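Local coordinates for SAM dependent methyltransferase (PDB 2IGT), which binds S-adenosylmethionine and probably transfers its methyl group to an acceptor that is not known, at residues H284-M287 / R288-R292. Numbering follows the deposited sequence.
Sequences HELM and RETMR
Arg288 reaches back along its helix to lie beside His284, one turn earlier. Its CB rests 3.4 Å from His284 O, the carbonyl that accepts the backbone bond from Arg288 N. CG then passes over one face of the His284 imidazole, a CH-pi contact 4.1 Å from the ring centroid and displaced toward the rim at CE1 and NE2. Bends at chi2 (-112°) and chi3 (-82°) bring NE near the Glu285 carboxylate, where OE1 lies 4.0 Å from NE at the guanidinium edge, a long salt bridge. At the tip, NH2 donates a hydrogen bond to Pro29 O, while hydrogen bonds linking ND1 with Ser300 and NE2 with Glu31 should steady the ring that CG covers. Farther round the helix, Leu286 O accepts twice from Thr290, from N at 2.9 Å and from OG1 at 2.7 Å, the two donors arriving from opposite faces of the carbonyl plane. On the buried side Met287 SE packs alongside Met291 CG at 4.1 Å, both selenomethionines touching Leu269 of strand 268-273. Arg292 clasps Glu289 side-on, NE and NH2 each taking one carboxylate oxygen. These i to i+3 and i+4 contacts span the C-terminal end of amphipathic helix 280-290, laid against the sheet of a Rossmann-like methyltransferase domain.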
loop_
_atom_site.group_PDB
_atom_site.type_symbol
_atom_site.label_atom_id
_atom_site.label_comp_id
_atom_site.label_asym_id
_atom_site.label_seq_id
_atom_site.Cartn_x
_atom_site.Cartn_y
_atom_site.Cartn_z
ATOM N N HIS A 284 -17.210 23.914 -18.950
ATOM C CA HIS A 284 -17.370 24.971 -19.972
ATOM C C HIS A 284 -16.885 26.360 -19.479
ATOM O O HIS A 284 -16.041 27.012 -20.125
ATOM C CB HIS A 284 -18.843 25.061 -20.387
ATOM C CG HIS A 284 -19.095 26.081 -21.446
ATOM N ND1 HIS A 284 -18.644 25.920 -22.736
ATOM C CD2 HIS A 284 -19.719 27.281 -21.405
ATOM C CE1 HIS A 284 -18.978 26.983 -23.452
ATOM N NE2 HIS A 284 -19.636 27.821 -22.668
ATOM N N GLU A 285 -17.433 26.835 -18.351
ATOM C CA GLU A 285 -17.111 28.206 -17.901
ATOM C C GLU A 285 -15.655 28.295 -17.464
ATOM O O GLU A 285 -15.005 29.305 -17.689
ATOM C CB GLU A 285 -18.035 28.695 -16.789
ATOM C CG GLU A 285 -19.532 28.731 -17.168
ATOM C CD GLU A 285 -19.890 29.841 -18.165
ATOM O OE1 GLU A 285 -18.970 30.377 -18.851
ATOM O OE2 GLU A 285 -21.100 30.176 -18.263
ATOM N N LEU A 286 -15.130 27.208 -16.888
ATOM C CA LEU A 286 -13.704 27.160 -16.541
ATOM C C LEU A 286 -12.842 27.300 -17.795
ATOM O O LEU A 286 -11.856 28.083 -17.788
ATOM C CB LEU A 286 -13.345 25.857 -15.810
ATOM C CG LEU A 286 -11.835 25.672 -15.482
ATOM C CD1 LEU A 286 -11.345 26.807 -14.560
ATOM C CD2 LEU A 286 -11.590 24.276 -14.821
HETATM N N MSE A 287 -13.182 26.531 -18.844
HETATM C CA MSE A 287 -12.393 26.543 -20.083
HETATM C C MSE A 287 -12.508 27.926 -20.750
HETATM O O MSE A 287 -11.514 28.490 -21.246
HETATM C CB MSE A 287 -12.892 25.452 -21.052
HETATM C CG MSE A 287 -12.167 25.473 -22.422
HETATM SE SE MSE A 287 -10.293 24.908 -22.199
HETATM C CE MSE A 287 -10.620 23.003 -21.871
ATOM N N ARG A 288 -13.722 28.485 -20.734
ATOM C CA ARG A 288 -13.954 29.780 -21.350
ATOM C C ARG A 288 -13.080 30.849 -20.681
ATOM O O ARG A 288 -12.420 31.646 -21.367
ATOM C CB ARG A 288 -15.437 30.153 -21.227
ATOM C CG ARG A 288 -16.277 29.713 -22.365
ATOM C CD ARG A 288 -16.765 30.943 -23.146
ATOM N NE ARG A 288 -17.933 31.558 -22.524
ATOM C CZ ARG A 288 -18.563 32.652 -22.969
ATOM N NH1 ARG A 288 -19.608 33.106 -22.317
ATOM N NH2 ARG A 288 -18.173 33.303 -24.039
ATOM N N GLU A 289 -13.095 30.875 -19.348
ATOM C CA GLU A 289 -12.323 31.865 -18.590
ATOM C C GLU A 289 -10.810 31.632 -18.758
ATOM O O GLU A 289 -10.068 32.597 -18.943
ATOM C CB GLU A 289 -12.734 31.866 -17.110
ATOM C CG GLU A 289 -12.065 32.970 -16.212
ATOM C CD GLU A 289 -12.448 34.411 -16.603
ATOM O OE1 GLU A 289 -13.634 34.663 -16.920
ATOM O OE2 GLU A 289 -11.581 35.307 -16.563
ATOM N N THR A 290 -10.373 30.365 -18.714
ATOM C CA THR A 290 -8.979 29.992 -19.022
ATOM C C THR A 290 -8.502 30.592 -20.361
ATOM O O THR A 290 -7.378 31.103 -20.443
ATOM C CB THR A 290 -8.757 28.440 -19.050
ATOM O OG1 THR A 290 -9.138 27.864 -17.790
ATOM C CG2 THR A 290 -7.294 28.069 -19.354
HETATM N N MSE A 291 -9.347 30.524 -21.387
HETATM C CA MSE A 291 -9.006 30.996 -22.738
HETATM C C MSE A 291 -9.417 32.462 -22.988
HETATM O O MSE A 291 -9.463 32.899 -24.135
HETATM C CB MSE A 291 -9.662 30.091 -23.801
HETATM C CG MSE A 291 -9.290 28.618 -23.708
HETATM SE SE MSE A 291 -7.320 28.313 -23.612
HETATM C CE MSE A 291 -6.849 28.974 -25.417
ATOM N N ARG A 292 -9.682 33.225 -21.928
ATOM C CA ARG A 292 -10.052 34.649 -22.086
ATOM C C ARG A 292 -8.999 35.381 -22.925
ATOM O O ARG A 292 -7.815 35.277 -22.662
ATOM C CB ARG A 292 -10.206 35.346 -20.729
ATOM C CG ARG A 292 -10.635 36.830 -20.870
ATOM C CD ARG A 292 -10.841 37.552 -19.538
ATOM N NE ARG A 292 -12.056 37.151 -18.826
ATOM C CZ ARG A 292 -13.260 37.677 -19.027
ATOM N NH1 ARG A 292 -13.436 38.614 -19.948
ATOM N NH2 ARG A 292 -14.295 37.245 -18.325
#